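Local structure of Abbfa_003403 (Acinetobacter baumannii, 4ZXH) at residues L14-I19 / E83-D88; T115-D120 / R128-E133. The protein is a four-domain nonribosomal peptide synthetase module that probably activates an amino acid, carries it on a phosphopantetheine arm, condenses it and releases the product. All coordinates share one frame; numbering follows the deposited sequence.

Overall arrangement
Both contacts lie in the condensation domain of the synthetase, contact 1 first along the chain and contact 2 after it. Their centres are about 24 Å apart. The nearest atoms stay about 9 Å from each other, so the two do not touch. Contact 1 pairs two strands of a small three-stranded antiparallel sheet. Contact 2 fastens the loop after helix 104-115 to strand 127-135 of a separate, larger mixed sheet. The side chain of Ile19 in contact 1 is about 10 Å from the bound 4'-phosphopantetheine. In contact 2 the side chain of Arg128 is about 8 Å from the bound phospholipid, 1,2-dimyristoyl-sn-glycero-3-phosphocholine.

Contact 1 (L14-I19 / E83-D88); sequences LSRHAI and EQLIWD
Arg16 and Leu85 lie side by side and point the same way. The Leu85 methyl CD2 sits over one face of the Arg16 guanidinium. The extended Arg16 chain runs along Leu85, so CD2 also lies against CG. Glu83 crosses Arg16 at a slant and meets the guanidinium at its edge, the two planes 28° apart. The salt bridge runs from Arg16 NH1 to Glu83 OE1 at 2.9 Å, on the syn side of the carboxylate but tilted out of its plane. It is bent, with an N-H...O angle of 131°.

The backbones form an antiparallel pair in a three-stranded sheet of the condensation domain, with 81-87 as the central strand. The domain has the chloramphenicol acetyltransferase-like fold. His17 and Gln84 are a hydrogen-bonded pair: His17 N to Gln84 O and Gln84 N to His17 O both measure 2.8 Å. Leu14 and Ser15 both face Ile86, a classic beta bulge.

On the face of Ser15 and His17, the Ile86 methyl CD1 lies 3.9 Å from His17 NE2, oblique to the ring. Ser15 OG and His17 NE2 are hydrogen-bonded at 2.8 Å. Asp185 takes His17 ND1, so both ring nitrogens have partners. Gln84 reaches across to the other backbone: NE2 gives a 2.9 Å hydrogen bond to Ala18 O, while OE1 is held by Gln23. Ile19 CG2 packs on Gln84 CG at 3.5 Å.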
loop_
_atom_site.group_PDB
_atom_site.type_symbol
_atom_site.label_atom_id
_atom_site.label_comp_id
_atom_site.label_asym_id
_atom_site.label_seq_id
_atom_site.Cartn_x
_atom_site.Cartn_y
_atom_site.Cartn_z
ATOM N N LEU A 14 -8.651 -10.934 41.713
ATOM C CA LEU A 14 -9.883 -11.447 42.314
ATOM C C LEU A 14 -10.541 -12.530 41.462
ATOM O O LEU A 14 -10.902 -13.586 41.979
ATOM C CB LEU A 14 -10.888 -10.318 42.558
ATOM C CG LEU A 14 -10.716 -9.448 43.799
ATOM C CD1 LEU A 14 -11.812 -8.397 43.848
ATOM C CD2 LEU A 14 -10.755 -10.307 45.022
ATOM N N SER A 15 -10.715 -12.262 40.168
ATOM C CA SER A 15 -11.310 -13.243 39.259
ATOM C C SER A 15 -10.872 -13.058 37.794
ATOM O O SER A 15 -10.433 -11.977 37.398
ATOM C CB SER A 15 -12.842 -13.197 39.349
ATOM O OG SER A 15 -13.346 -11.907 39.051
ATOM N N ARG A 16 -11.011 -14.129 37.007
ATOM C CA ARG A 16 -10.642 -14.149 35.585
ATOM C C ARG A 16 -11.856 -14.313 34.676
ATOM O O ARG A 16 -12.664 -15.204 34.882
ATOM C CB ARG A 16 -9.653 -15.283 35.313
ATOM C CG ARG A 16 -8.399 -15.217 36.178
ATOM C CD ARG A 16 -7.273 -16.129 35.684
ATOM N NE ARG A 16 -6.017 -15.745 36.325
ATOM C CZ ARG A 16 -5.061 -15.041 35.730
ATOM N NH1 ARG A 16 -5.212 -14.686 34.465
ATOM N NH2 ARG A 16 -3.948 -14.712 36.389
ATOM N N HIS A 17 -11.980 -13.468 33.660
ATOM C CA HIS A 17 -13.094 -13.596 32.724
ATOM C C HIS A 17 -12.675 -13.473 31.259
ATOM O O HIS A 17 -11.524 -13.147 30.944
ATOM C CB HIS A 17 -14.149 -12.551 33.048
ATOM C CG HIS A 17 -14.506 -12.513 34.495
ATOM N ND1 HIS A 17 -15.369 -13.421 35.070
ATOM C CD2 HIS A 17 -14.071 -11.716 35.499
ATOM C CE1 HIS A 17 -15.475 -13.164 36.362
ATOM N NE2 HIS A 17 -14.699 -12.133 36.648
ATOM N N ALA A 18 -13.621 -13.757 30.370
ATOM C CA ALA A 18 -13.417 -13.549 28.952
ATOM C C ALA A 18 -13.633 -12.080 28.610
ATOM O O ALA A 18 -14.242 -11.350 29.389
ATOM C CB ALA A 18 -14.352 -14.420 28.162
ATOM N N ILE A 19 -13.125 -11.637 27.460
ATOM C CA ILE A 19 -13.537 -10.339 26.930
ATOM C C ILE A 19 -14.689 -10.607 25.976
ATOM O O ILE A 19 -14.902 -11.749 25.551
ATOM C CB ILE A 19 -12.404 -9.580 26.200
ATOM C CG1 ILE A 19 -11.914 -10.362 24.988
ATOM C CG2 ILE A 19 -11.221 -9.355 27.107
ATOM C CD1 ILE A 19 -11.040 -9.524 24.054
ATOM N N GLU A 83 -7.989 -12.315 28.146
ATOM C CA GLU A 83 -8.781 -12.324 29.380
ATOM C C GLU A 83 -9.041 -10.912 29.932
ATOM O O GLU A 83 -8.349 -9.961 29.583
ATOM C CB GLU A 83 -8.079 -13.168 30.449
ATOM C CG GLU A 83 -8.270 -14.674 30.318
ATOM C CD GLU A 83 -7.572 -15.457 31.431
ATOM O OE1 GLU A 83 -6.476 -15.023 31.849
ATOM O OE2 GLU A 83 -8.128 -16.485 31.902
ATOM N N GLN A 84 -10.061 -10.793 30.776
ATOM C CA GLN A 84 -10.247 -9.636 31.663
ATOM C C GLN A 84 -9.971 -10.073 33.085
ATOM O O GLN A 84 -10.578 -11.033 33.572
ATOM C CB GLN A 84 -11.673 -9.088 31.606
ATOM C CG GLN A 84 -12.019 -8.310 30.387
ATOM C CD GLN A 84 -13.438 -7.790 30.431
ATOM O OE1 GLN A 84 -13.662 -6.586 30.411
ATOM N NE2 GLN A 84 -14.408 -8.700 30.476
ATOM N N LEU A 85 -9.078 -9.377 33.767
ATOM C CA LEU A 85 -8.862 -9.657 35.180
ATOM C C LEU A 85 -9.441 -8.522 36.039
ATOM O O LEU A 85 -9.191 -7.341 35.771
ATOM C CB LEU A 85 -7.375 -9.830 35.469
ATOM C CG LEU A 85 -6.523 -10.779 34.625
ATOM C CD1 LEU A 85 -5.123 -10.873 35.212
ATOM C CD2 LEU A 85 -7.156 -12.167 34.497
ATOM N N ILE A 86 -10.221 -8.875 37.058
ATOM C CA ILE A 86 -10.611 -7.902 38.076
ATOM C C ILE A 86 -9.634 -7.949 39.251
ATOM O O ILE A 86 -9.621 -8.904 40.017
ATOM C CB ILE A 86 -12.040 -8.141 38.598
ATOM C CG1 ILE A 86 -13.079 -7.878 37.500
ATOM C CG2 ILE A 86 -12.319 -7.214 39.759
ATOM C CD1 ILE A 86 -14.459 -8.406 37.829
ATOM N N TRP A 87 -8.800 -6.922 39.371
ATOM C CA TRP A 87 -7.865 -6.802 40.484
ATOM C C TRP A 87 -8.580 -6.321 41.740
ATOM O O TRP A 87 -9.496 -5.517 41.649
ATOM C CB TRP A 87 -6.741 -5.833 40.126
ATOM C CG TRP A 87 -5.903 -6.303 39.001
ATOM C CD1 TRP A 87 -6.118 -6.088 37.673
ATOM C CD2 TRP A 87 -4.709 -7.083 39.095
ATOM N NE1 TRP A 87 -5.123 -6.686 36.931
ATOM C CE2 TRP A 87 -4.250 -7.306 37.785
ATOM C CE3 TRP A 87 -3.980 -7.612 40.163
ATOM C CZ2 TRP A 87 -3.095 -8.030 37.512
ATOM C CZ3 TRP A 87 -2.838 -8.338 39.889
ATOM C CH2 TRP A 87 -2.405 -8.540 38.574
ATOM N N ASP A 88 -8.168 -6.793 42.910
ATOM C CA ASP A 88 -8.803 -6.348 44.150
ATOM C C ASP A 88 -8.581 -4.852 44.365
ATOM O O ASP A 88 -9.381 -4.180 45.020
ATOM C CB ASP A 88 -8.277 -7.136 45.355
ATOM C CG ASP A 88 -6.801 -6.888 45.628
ATOM O OD1 ASP A 88 -6.070 -6.451 44.706
ATOM O OD2 ASP A 88 -6.364 -7.147 46.772
#

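Contact 2 (T115-D120 / R128-E133); sequences TKQPFD and RIHCYE
Arg128 reaches from its strand toward the loop 115-120, and its guanidinium lies between Phe119 and Gln117. CB starts toward the loop. CG comes next and touches the rim of the Phe119 ring, 3.7 Å from CE1. The chain then turns about the CG-CD bond (chi3 -60°), which brings the flat end back over the same ring. NE gives a hydrogen bond to His130 NE2 within the strand, at 3.0 Å and 159°, and so helps fix the rotation of the guanidinium.

The guanidinium lies flat on the Phe119 ring, with the planes 13° apart. CZ is 4.4 Å from the ring centroid, an off-centre cation-pi contact. NH1 stands over the middle of the ring. The opposite face of the guanidinium has Gln117 OE1 above it, toward the rim.

The contact joins the loop after helix 104-115 to strand 127-135. That strand runs between 94-98 and 138-146 in the mixed sheet of the condensation domain. Val144 of strand 138-146 also packs against Thr115, Phe119 and His130.

At the tip, NH1 and NH2 grip one atom end-on, the carbonyl oxygen of Gln117. The bond from Arg128 NH2 to Gln117 O is 3.0 Å long. The bond from Arg128 NH1 to Gln117 O is 3.2 Å long. Both nitrogens come from the same face of the carbonyl plane, while the oxygen lies in the guanidinium plane. Asn40 donates to Gln117 O as well, and also to Thr115 O. NH2 further touches Gln117 CB. The same Gln117 OE1 that lies over the guanidinium also meets the edge of the His130 ring, 3.6 Å from CE1.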
loop_
_atom_site.group_PDB
_atom_site.type_symbol
_atom_site.label_atom_id
_atom_site.label_comp_id
_atom_site.label_asym_id
_atom_site.label_seq_id
_atom_site.Cartn_x
_atom_site.Cartn_y
_atom_site.Cartn_z
ATOM N N THR A 115 -3.233 13.520 27.042
ATOM C CA THR A 115 -4.281 12.503 27.005
ATOM C C THR A 115 -4.103 11.492 25.869
ATOM O O THR A 115 -4.726 10.446 25.890
ATOM C CB THR A 115 -5.695 13.142 26.875
ATOM O OG1 THR A 115 -5.825 13.820 25.620
ATOM C CG2 THR A 115 -5.968 14.122 28.025
ATOM N N LYS A 116 -3.265 11.801 24.881
ATOM C CA LYS A 116 -2.958 10.847 23.805
ATOM C C LYS A 116 -1.844 9.848 24.140
ATOM O O LYS A 116 -1.459 9.038 23.292
ATOM C CB LYS A 116 -2.583 11.593 22.518
ATOM C CG LYS A 116 -3.779 11.876 21.660
ATOM C CD LYS A 116 -3.563 12.994 20.658
ATOM C CE LYS A 116 -4.954 13.477 20.210
ATOM N NZ LYS A 116 -4.896 14.574 19.199
ATOM N N GLN A 117 -1.299 9.914 25.348
ATOM C CA GLN A 117 -0.288 8.938 25.733
ATOM C C GLN A 117 -1.009 7.605 25.725
ATOM O O GLN A 117 -2.169 7.511 26.128
ATOM C CB GLN A 117 0.338 9.271 27.088
ATOM C CG GLN A 117 1.296 10.463 27.023
ATOM C CD GLN A 117 1.386 11.295 28.325
ATOM O OE1 GLN A 117 0.650 11.089 29.298
ATOM N NE2 GLN A 117 2.293 12.263 28.319
ATOM N N PRO A 118 -0.359 6.588 25.177
ATOM C CA PRO A 118 -1.059 5.343 24.862
ATOM C C PRO A 118 -1.206 4.470 26.085
ATOM O O PRO A 118 -0.422 4.643 27.004
ATOM C CB PRO A 118 -0.137 4.678 23.819
ATOM C CG PRO A 118 1.211 5.156 24.170
ATOM C CD PRO A 118 1.027 6.583 24.694
ATOM N N PHE A 119 -2.171 3.556 26.084
ATOM C CA PHE A 119 -2.318 2.590 27.166
ATOM C C PHE A 119 -1.710 1.241 26.786
ATOM O O PHE A 119 -1.706 0.865 25.626
ATOM C CB PHE A 119 -3.798 2.376 27.512
ATOM C CG PHE A 119 -4.463 3.556 28.174
ATOM C CD1 PHE A 119 -4.575 3.620 29.562
ATOM C CD2 PHE A 119 -5.022 4.573 27.414
ATOM C CE1 PHE A 119 -5.196 4.685 30.171
ATOM C CE2 PHE A 119 -5.647 5.643 28.015
ATOM C CZ PHE A 119 -5.734 5.703 29.397
ATOM N N ASP A 120 -1.204 0.520 27.779
ATOM C CA ASP A 120 -0.919 -0.902 27.663
ATOM C C ASP A 120 -2.086 -1.644 28.300
ATOM O O ASP A 120 -2.244 -1.646 29.526
ATOM C CB ASP A 120 0.395 -1.242 28.360
ATOM C CG ASP A 120 0.807 -2.706 28.189
ATOM O OD1 ASP A 120 -0.036 -3.569 27.824
ATOM O OD2 ASP A 120 2.006 -2.984 28.415
ATOM N N ARG A 128 -6.933 7.123 33.159
ATOM C CA ARG A 128 -6.060 8.106 33.807
ATOM C C ARG A 128 -6.813 9.391 34.077
ATOM O O ARG A 128 -7.794 9.710 33.400
ATOM C CB ARG A 128 -4.867 8.451 32.944
ATOM C CG ARG A 128 -4.032 7.296 32.505
ATOM C CD ARG A 128 -2.760 7.838 31.913
ATOM N NE ARG A 128 -2.989 8.705 30.759
ATOM C CZ ARG A 128 -2.823 8.302 29.499
ATOM N NH1 ARG A 128 -2.445 7.052 29.257
ATOM N NH2 ARG A 128 -3.009 9.145 28.489
ATOM N N ILE A 129 -6.325 10.141 35.054
ATOM C CA ILE A 129 -6.819 11.476 35.316
ATOM C C ILE A 129 -5.665 12.450 35.212
ATOM O O ILE A 129 -4.646 12.268 35.887
ATOM C CB ILE A 129 -7.451 11.586 36.707
ATOM C CG1 ILE A 129 -8.622 10.620 36.823
ATOM C CG2 ILE A 129 -7.879 13.023 36.970
ATOM C CD1 ILE A 129 -9.038 10.357 38.241
ATOM N N HIS A 130 -5.812 13.473 34.375
ATOM C CA HIS A 130 -4.759 14.473 34.202
ATOM C C HIS A 130 -5.216 15.796 34.799
ATOM O O HIS A 130 -6.219 16.338 34.352
ATOM C CB HIS A 130 -4.424 14.666 32.722
ATOM C CG HIS A 130 -3.750 13.496 32.073
ATOM N ND1 HIS A 130 -2.379 13.383 31.979
ATOM C CD2 HIS A 130 -4.258 12.412 31.437
ATOM C CE1 HIS A 130 -2.072 12.267 31.337
ATOM N NE2 HIS A 130 -3.192 11.658 30.998
ATOM N N CYS A 131 -4.499 16.321 35.788
ATOM C CA CYS A 131 -4.895 17.580 36.434
ATOM C C CYS A 131 -3.919 18.721 36.193
ATOM O O CYS A 131 -2.714 18.520 36.154
ATOM C CB CYS A 131 -5.049 17.397 37.939
ATOM S SG CYS A 131 -6.051 16.003 38.376
ATOM N N TYR A 132 -4.452 19.930 36.063
ATOM C CA TYR A 132 -3.641 21.099 35.809
ATOM C C TYR A 132 -4.126 22.260 36.642
ATOM O O TYR A 132 -5.302 22.611 36.598
ATOM C CB TYR A 132 -3.698 21.473 34.342
ATOM C CG TYR A 132 -3.388 20.338 33.407
ATOM C CD1 TYR A 132 -2.101 20.142 32.909
ATOM C CD2 TYR A 132 -4.385 19.474 32.999
ATOM C CE1 TYR A 132 -1.825 19.105 32.041
ATOM C CE2 TYR A 132 -4.121 18.440 32.131
ATOM C CZ TYR A 132 -2.852 18.261 31.659
ATOM O OH TYR A 132 -2.621 17.220 30.810
ATOM N N GLU A 133 -3.218 22.865 37.396
ATOM C CA GLU A 133 -3.523 24.063 38.159
ATOM C C GLU A 133 -3.384 25.300 37.254
ATOM O O GLU A 133 -2.340 25.508 36.646
ATOM C CB GLU A 133 -2.599 24.151 39.383
ATOM C CG GLU A 133 -2.863 25.338 40.325
ATOM C CD GLU A 133 -2.000 25.301 41.588
ATOM O OE1 GLU A 133 -1.045 24.491 41.645
ATOM O OE2 GLU A 133 -2.276 26.092 42.519
#